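Local structure of putative protein (1T6T) at residues R20-L25 with K64-F69; D53-L58 with E84-Q89; I78-K83 with V93-R98. The protein is of unknown function but carries a Toprim domain related to that of RNase M5, so it may act on nucleic acids. All blocks are in the same frame, centred on the assembly; numbering follows the deposited sequence.

Contact 1 of 3, residues R20-L25 with K64-F69; sequences REAVIL and KVILLF
L25 and V65 meet on one face of two neighbouring parallel strands, their side chains crossing at about a right angle. The V65 chi1 of 176° swings CG1 away from the backbone N and brings it against L25, 3.2 Å from its CG. This is closer than such carbons normally sit. L25 CD1 also touches L67 CD2, and the two leucines run alongside each other. V23 shares this face, which helices 51-58 and 73-88 cover. The strands form the centre of the four-stranded parallel sheet of the Toprim domain. Their register pairs V23 with V65, I24 with I66 and L25 with L67. I66 N donates to V23 O at 2.7 Å, and L25 N to I66 O. L68 N continues the ladder to L25 O, which also lies over the centre of one face of the F69 ring, 4.1 Å above its plane. On the opposite face of the sheet, I24 CG1 packs on I66 CB at 4.0 Å. I24 CG2, anti to the backbone N, meets L68 CD1. Helix 8-18 covers these residues. A22 CB packs on K64 CB at 3.7 Å, and a water bridges E21 O and K64 N.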
# COMPACT_ATOMS: atom_id res chain seq x y z
N ARG B 20 6.35 -21.00 11.19
CA ARG B 20 7.52 -21.83 10.96
C ARG B 20 7.26 -22.72 9.75
O ARG B 20 8.19 -23.32 9.20
CB ARG B 20 7.83 -22.72 12.16
CG ARG B 20 8.57 -22.04 13.31
CD ARG B 20 7.62 -21.34 14.25
NE ARG B 20 8.22 -21.14 15.57
CZ ARG B 20 9.00 -20.11 15.89
NH1 ARG B 20 9.29 -19.17 15.00
NH2 ARG B 20 9.49 -20.02 17.13
N GLU B 21 6.00 -22.81 9.34
CA GLU B 21 5.60 -23.64 8.21
C GLU B 21 5.08 -22.84 7.01
O GLU B 21 4.95 -23.36 5.91
CB GLU B 21 4.50 -24.62 8.64
CG GLU B 21 4.81 -25.41 9.90
CD GLU B 21 5.99 -26.34 9.73
OE1 GLU B 21 5.97 -27.18 8.79
OE2 GLU B 21 6.95 -26.24 10.53
N ALA B 22 4.78 -21.56 7.24
CA ALA B 22 4.26 -20.71 6.17
C ALA B 22 4.72 -19.27 6.35
O ALA B 22 4.96 -18.83 7.47
CB ALA B 22 2.74 -20.77 6.15
N VAL B 23 4.84 -18.55 5.24
CA VAL B 23 5.26 -17.16 5.28
C VAL B 23 4.04 -16.26 5.44
O VAL B 23 2.99 -16.52 4.87
CB VAL B 23 6.00 -16.75 3.98
CG1 VAL B 23 6.45 -15.29 4.07
CG2 VAL B 23 7.20 -17.64 3.76
N ILE B 24 4.20 -15.21 6.23
CA ILE B 24 3.13 -14.26 6.47
C ILE B 24 3.34 -13.05 5.56
O ILE B 24 4.46 -12.54 5.45
CB ILE B 24 3.14 -13.78 7.94
CG1 ILE B 24 2.82 -14.96 8.86
CG2 ILE B 24 2.15 -12.62 8.12
CD1 ILE B 24 3.10 -14.69 10.33
N LEU B 25 2.26 -12.60 4.92
CA LEU B 25 2.34 -11.43 4.05
C LEU B 25 1.53 -10.29 4.65
O LEU B 25 0.36 -10.46 5.01
CB LEU B 25 1.79 -11.75 2.66
CG LEU B 25 2.44 -12.87 1.84
CD1 LEU B 25 1.88 -12.84 0.42
CD2 LEU B 25 3.95 -12.69 1.81
N LYS B 64 3.18 -22.56 1.37
CA LYS B 64 2.02 -21.94 1.97
C LYS B 64 2.27 -20.49 2.39
O LYS B 64 3.35 -20.14 2.86
CB LYS B 64 1.57 -22.75 3.19
CG LYS B 64 0.17 -22.44 3.68
CD LYS B 64 -0.16 -23.20 4.96
CE LYS B 64 0.03 -24.71 4.83
NZ LYS B 64 1.47 -25.10 4.71
N VAL B 65 1.25 -19.66 2.21
CA VAL B 65 1.33 -18.25 2.56
C VAL B 65 0.14 -17.83 3.40
O VAL B 65 -1.01 -18.10 3.06
CB VAL B 65 1.38 -17.36 1.30
CG1 VAL B 65 1.38 -15.90 1.71
CG2 VAL B 65 2.61 -17.68 0.47
N ILE B 66 0.42 -17.16 4.52
CA ILE B 66 -0.63 -16.65 5.39
C ILE B 66 -0.86 -15.18 5.03
O ILE B 66 0.05 -14.36 5.16
CB ILE B 66 -0.21 -16.76 6.87
CG1 ILE B 66 -0.05 -18.24 7.26
CG2 ILE B 66 -1.23 -16.06 7.75
CD1 ILE B 66 0.59 -18.45 8.62
N LEU B 67 -2.06 -14.85 4.57
CA LEU B 67 -2.37 -13.47 4.20
C LEU B 67 -2.85 -12.71 5.43
O LEU B 67 -3.79 -13.13 6.10
CB LEU B 67 -3.45 -13.43 3.12
CG LEU B 67 -3.12 -14.12 1.80
CD1 LEU B 67 -4.26 -13.90 0.82
CD2 LEU B 67 -1.81 -13.57 1.24
N LEU B 68 -2.17 -11.61 5.74
CA LEU B 68 -2.54 -10.80 6.90
C LEU B 68 -2.63 -9.32 6.58
O LEU B 68 -1.94 -8.51 7.18
CB LEU B 68 -1.54 -10.98 8.05
CG LEU B 68 -1.84 -11.98 9.16
CD1 LEU B 68 -0.91 -11.68 10.33
CD2 LEU B 68 -3.30 -11.87 9.61
N PHE B 69 -3.49 -8.97 5.64
CA PHE B 69 -3.67 -7.57 5.28
C PHE B 69 -4.76 -6.98 6.17
O PHE B 69 -5.59 -7.71 6.71
CB PHE B 69 -4.04 -7.46 3.81
CG PHE B 69 -2.96 -7.95 2.90
CD1 PHE B 69 -1.78 -7.22 2.75
CD2 PHE B 69 -3.08 -9.18 2.25
CE1 PHE B 69 -0.74 -7.71 1.97
CE2 PHE B 69 -2.04 -9.67 1.47
CZ PHE B 69 -0.87 -8.93 1.33
O HOH W 1 5.14 -23.73 3.23

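Contact 2 of 3, residues D53-L58 with E84-Q89; sequences DVVDML and ELLSSQ
V55 meets L85, L86 and Q89 across two helix segments whose axes run 10.7 Å apart at 38°. From the start of 53-58, D53 faces another way: its OD1 forms a salt bridge with R50 of the second subunit. V54 packs on L25 of the sheet. V55 then carries most of the contact. Its chi1 of 175° spreads the two methyls, so that CG1 meets Q89 and CG2 faces L85. V55 CG1 touches Q89 CG at 4.0 Å, the two side chains crossing at about a right angle. V55 CG2 is 4.0 Å from L85 CD2 and also touches Q89 CG. Replacing V55 by an alanine removes both methyls and would probably open a gap between L85 and the aliphatic part of Q89. One turn on, L58 CD1 approaches L86 CD2 at 4.4 Å. L58 and L86 also pack on V65 and, with V55, on F91. This is the packing of two helices on one face of the Toprim sheet. The Q89 amide is held within its own segment: NE2 donates to S88 OG at 2.9 Å, and S88 OG donates to L85 O. No hydrogen bond joins the two segments, so their mutual contact rests on apolar packing, including the aliphatic part of Q89.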
# COMPACT_ATOMS: atom_id res chain seq x y z
N ASP B 53 7.38 -9.94 -7.18
CA ASP B 53 8.58 -10.07 -6.35
C ASP B 53 8.32 -11.05 -5.21
O ASP B 53 9.21 -11.81 -4.82
CB ASP B 53 9.01 -8.72 -5.75
CG ASP B 53 9.58 -7.75 -6.78
OD1 ASP B 53 10.05 -8.20 -7.84
OD2 ASP B 53 9.57 -6.53 -6.51
N VAL B 54 7.10 -11.04 -4.68
CA VAL B 54 6.74 -11.94 -3.59
C VAL B 54 6.75 -13.38 -4.11
O VAL B 54 7.25 -14.29 -3.45
CB VAL B 54 5.33 -11.61 -3.04
CG1 VAL B 54 4.91 -12.64 -2.00
CG2 VAL B 54 5.34 -10.22 -2.44
N VAL B 55 6.21 -13.57 -5.30
CA VAL B 55 6.18 -14.89 -5.92
C VAL B 55 7.61 -15.42 -6.09
O VAL B 55 7.92 -16.55 -5.71
CB VAL B 55 5.50 -14.84 -7.30
CG1 VAL B 55 5.59 -16.21 -7.98
CG2 VAL B 55 4.05 -14.41 -7.16
N ASP B 56 8.47 -14.58 -6.66
CA ASP B 56 9.86 -14.98 -6.89
C ASP B 56 10.61 -15.30 -5.60
O ASP B 56 11.46 -16.19 -5.58
CB ASP B 56 10.59 -13.90 -7.69
CG ASP B 56 10.02 -13.72 -9.08
OD1 ASP B 56 9.40 -14.67 -9.60
OD2 ASP B 56 10.20 -12.63 -9.67
N MSE B 57 10.30 -14.57 -4.54
CA MSE B 57 10.94 -14.77 -3.23
C MSE B 57 10.54 -16.09 -2.59
O MSE B 57 11.33 -16.71 -1.88
CB MSE B 57 10.55 -13.64 -2.27
CG MSE B 57 11.16 -12.30 -2.57
SE MSE B 57 10.34 -10.94 -1.45
CE MSE B 57 11.26 -11.30 0.21
N LEU B 58 9.30 -16.52 -2.84
CA LEU B 58 8.78 -17.75 -2.25
C LEU B 58 8.97 -19.01 -3.07
O LEU B 58 9.00 -20.11 -2.52
CB LEU B 58 7.29 -17.57 -1.96
CG LEU B 58 6.89 -16.39 -1.08
CD1 LEU B 58 5.38 -16.30 -1.00
CD2 LEU B 58 7.50 -16.54 0.31
N GLU B 84 -5.54 -14.22 -5.37
CA GLU B 84 -5.66 -14.67 -6.75
C GLU B 84 -4.29 -14.95 -7.37
O GLU B 84 -4.08 -15.98 -8.01
CB GLU B 84 -6.42 -13.63 -7.58
CG GLU B 84 -6.60 -13.97 -9.06
CD GLU B 84 -7.19 -15.35 -9.30
OE1 GLU B 84 -8.08 -15.77 -8.52
OE2 GLU B 84 -6.77 -16.00 -10.28
N LEU B 85 -3.34 -14.03 -7.18
CA LEU B 85 -2.01 -14.20 -7.73
C LEU B 85 -1.29 -15.43 -7.18
O LEU B 85 -0.80 -16.26 -7.94
CB LEU B 85 -1.14 -12.96 -7.47
CG LEU B 85 0.31 -13.09 -7.94
CD1 LEU B 85 0.35 -13.38 -9.44
CD2 LEU B 85 1.08 -11.82 -7.62
N LEU B 86 -1.23 -15.53 -5.86
CA LEU B 86 -0.54 -16.66 -5.25
C LEU B 86 -1.17 -17.99 -5.63
O LEU B 86 -0.46 -18.95 -5.95
CB LEU B 86 -0.49 -16.49 -3.72
CG LEU B 86 0.42 -15.33 -3.28
CD1 LEU B 86 0.23 -15.06 -1.80
CD2 LEU B 86 1.88 -15.67 -3.57
N SER B 87 -2.50 -18.07 -5.62
CA SER B 87 -3.14 -19.33 -5.98
C SER B 87 -2.84 -19.66 -7.45
O SER B 87 -2.65 -20.82 -7.80
CB SER B 87 -4.65 -19.26 -5.73
OG SER B 87 -5.28 -18.28 -6.54
N SER B 88 -2.78 -18.63 -8.30
CA SER B 88 -2.51 -18.86 -9.72
C SER B 88 -1.10 -19.40 -9.94
O SER B 88 -0.85 -20.07 -10.94
CB SER B 88 -2.68 -17.56 -10.53
OG SER B 88 -1.57 -16.70 -10.38
N GLN B 89 -0.20 -19.11 -9.01
CA GLN B 89 1.19 -19.55 -9.13
C GLN B 89 1.47 -20.87 -8.41
O GLN B 89 2.62 -21.31 -8.34
CB GLN B 89 2.13 -18.47 -8.61
CG GLN B 89 1.95 -17.10 -9.27
CD GLN B 89 2.14 -17.14 -10.78
OE1 GLN B 89 3.17 -17.60 -11.27
NE2 GLN B 89 1.15 -16.64 -11.52

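Contact 3 of 3, residues I78-K83 with V93-R98; sequences INQKMK and VDENFR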
# COMPACT_ATOMS: atom_id res chain seq x y z
N ILE B 78 -6.11 -5.59 -1.57
CA ILE B 78 -4.79 -6.21 -1.68
C ILE B 78 -4.90 -7.70 -1.36
O ILE B 78 -4.27 -8.53 -2.01
CB ILE B 78 -3.78 -5.55 -0.72
CG1 ILE B 78 -3.61 -4.08 -1.09
CG2 ILE B 78 -2.44 -6.27 -0.79
CD1 ILE B 78 -2.63 -3.33 -0.20
N ASN B 79 -5.69 -8.03 -0.34
CA ASN B 79 -5.87 -9.42 0.04
C ASN B 79 -6.38 -10.23 -1.15
O ASN B 79 -5.84 -11.29 -1.47
CB ASN B 79 -6.87 -9.55 1.18
CG ASN B 79 -6.94 -10.95 1.74
OD1 ASN B 79 -6.03 -11.39 2.45
ND2 ASN B 79 -8.00 -11.68 1.41
N GLN B 80 -7.42 -9.72 -1.81
CA GLN B 80 -8.00 -10.41 -2.96
C GLN B 80 -7.02 -10.55 -4.11
O GLN B 80 -6.93 -11.61 -4.74
CB GLN B 80 -9.26 -9.69 -3.44
CG GLN B 80 -10.40 -9.74 -2.44
CD GLN B 80 -10.65 -11.15 -1.93
OE1 GLN B 80 -10.86 -12.08 -2.71
NE2 GLN B 80 -10.62 -11.31 -0.61
N LYS B 81 -6.29 -9.48 -4.38
CA LYS B 81 -5.30 -9.47 -5.46
C LYS B 81 -4.22 -10.52 -5.21
O LYS B 81 -3.89 -11.31 -6.10
CB LYS B 81 -4.66 -8.09 -5.55
CG LYS B 81 -3.52 -7.98 -6.55
CD LYS B 81 -4.02 -8.16 -7.97
CE LYS B 81 -2.98 -7.72 -8.98
NZ LYS B 81 -3.53 -7.78 -10.37
N MSE B 82 -3.66 -10.52 -4.01
CA MSE B 82 -2.61 -11.47 -3.68
C MSE B 82 -3.14 -12.90 -3.58
O MSE B 82 -2.44 -13.84 -3.92
CB MSE B 82 -1.90 -11.06 -2.39
CG MSE B 82 -1.19 -9.72 -2.50
SE MSE B 82 0.10 -9.68 -3.95
CE MSE B 82 1.07 -11.29 -3.43
N LYS B 83 -4.37 -13.05 -3.12
CA LYS B 83 -4.96 -14.39 -3.02
C LYS B 83 -5.02 -14.99 -4.43
O LYS B 83 -4.61 -16.13 -4.65
CB LYS B 83 -6.37 -14.31 -2.43
CG LYS B 83 -7.08 -15.64 -2.32
CD LYS B 83 -8.48 -15.44 -1.77
CE LYS B 83 -9.23 -16.75 -1.70
NZ LYS B 83 -10.58 -16.54 -1.09
N VAL B 93 -2.94 -20.76 -0.07
CA VAL B 93 -3.24 -19.51 0.62
C VAL B 93 -4.06 -19.74 1.90
O VAL B 93 -5.12 -20.34 1.86
CB VAL B 93 -4.00 -18.55 -0.32
CG1 VAL B 93 -4.37 -17.27 0.42
CG2 VAL B 93 -3.14 -18.23 -1.53
N ASP B 94 -3.54 -19.24 3.02
CA ASP B 94 -4.22 -19.38 4.30
C ASP B 94 -4.84 -18.05 4.72
O ASP B 94 -4.14 -17.07 4.95
CB ASP B 94 -3.21 -19.83 5.37
CG ASP B 94 -3.87 -20.14 6.70
OD1 ASP B 94 -5.03 -19.74 6.91
OD2 ASP B 94 -3.21 -20.78 7.55
N GLU B 95 -6.17 -18.02 4.81
CA GLU B 95 -6.88 -16.81 5.22
C GLU B 95 -7.51 -16.99 6.60
O GLU B 95 -8.16 -16.08 7.11
CB GLU B 95 -8.00 -16.48 4.22
CG GLU B 95 -7.53 -15.95 2.88
CD GLU B 95 -8.69 -15.55 2.00
OE1 GLU B 95 -9.38 -16.44 1.46
OE2 GLU B 95 -8.93 -14.33 1.86
N ASN B 96 -7.31 -18.16 7.19
CA ASN B 96 -7.89 -18.44 8.50
C ASN B 96 -7.51 -17.45 9.60
O ASN B 96 -8.36 -17.07 10.40
CB ASN B 96 -7.53 -19.85 8.96
CG ASN B 96 -8.11 -20.92 8.06
OD1 ASN B 96 -9.24 -20.82 7.60
ND2 ASN B 96 -7.32 -21.97 7.80
N PHE B 97 -6.26 -17.03 9.64
CA PHE B 97 -5.83 -16.09 10.67
C PHE B 97 -6.47 -14.73 10.50
O PHE B 97 -6.93 -14.12 11.47
CB PHE B 97 -4.31 -15.98 10.68
CG PHE B 97 -3.64 -17.17 11.31
CD1 PHE B 97 -3.55 -17.29 12.69
CD2 PHE B 97 -3.12 -18.19 10.51
CE1 PHE B 97 -2.96 -18.42 13.27
CE2 PHE B 97 -2.53 -19.31 11.08
CZ PHE B 97 -2.45 -19.43 12.47
N ARG B 98 -6.50 -14.25 9.26
CA ARG B 98 -7.10 -12.96 8.98
C ARG B 98 -8.61 -13.01 9.24
O ARG B 98 -9.17 -12.11 9.84
CB ARG B 98 -6.84 -12.56 7.52
CG ARG B 98 -7.41 -11.20 7.14
CD ARG B 98 -6.89 -10.76 5.78
NE ARG B 98 -7.36 -9.42 5.41
CZ ARG B 98 -8.51 -9.17 4.79
NH1 ARG B 98 -9.32 -10.17 4.46
NH2 ARG B 98 -8.84 -7.92 4.48
O HOH W 2 -11.26 -13.63 1.01
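E95 reaches from the turn after strand 92-94 to two side chains of helix 73-88. Its chain is extended beyond CG and crosses K83 at about a right angle. K83 is fully extended, with CG anti to the backbone N (chi1 178°), which carries its amine to the carboxylate. K83 NZ donates to E95 OE1 at 2.8 Å in a salt bridge, from the syn side and 28° out of the carboxylate plane. E95 OE2 takes N79 ND2 at 2.8 Å on its anti side. The oxygen lies in the N79 amide plane, though the bond is somewhat bent and the donor stands out of the carboxylate plane. A water donates to E95 OE2 and accepts from NE2 of Q80, a residue also hydrogen-bonded to E76. These bonds tie the helix of the beta-alpha-beta unit 64-67, 73-88, 92-94 to the turn that follows its second strand. D94 OD1 accepts from N96 N, a capping bond at the start of helix 96-101. The N79 amide stacks on the R98 guanidinium, with planes 15° apart and N79 CG 3.6 Å above one face, offset toward the rim. The two side chains run opposite ways. R98 NE donates to F69 O, and R98 NH2 forms a salt bridge with E76. N79 OD1 is buried without a hydrogen-bond partner, near R98 CD at 3.5 Å. V93 CG2 packs against K83 O at 4.0 Å.

In the fold
The three contacts lie close together in one Toprim domain. Centres of contacts 1 and 3 are about 9 Å apart; that of contact 2 lies about 12 Å from each. Contact 1 joins the two central strands of the sheet. Contact 2 sits on one sheet face, where L58 packs on V23 and L86 on L25. Contact 3 brings in the outer strand 92-94 of this chain's sheet, whose D94 N bonds to V65 O. Contact 1 comes before contact 3 in the chain, and the segments of contact 2 alternate with those of both. Helix 73-88 packs against helix 51-58 through contact 2 and against strand 92-94 and the turn after it through contact 3. This holds sheet and helices together as one core.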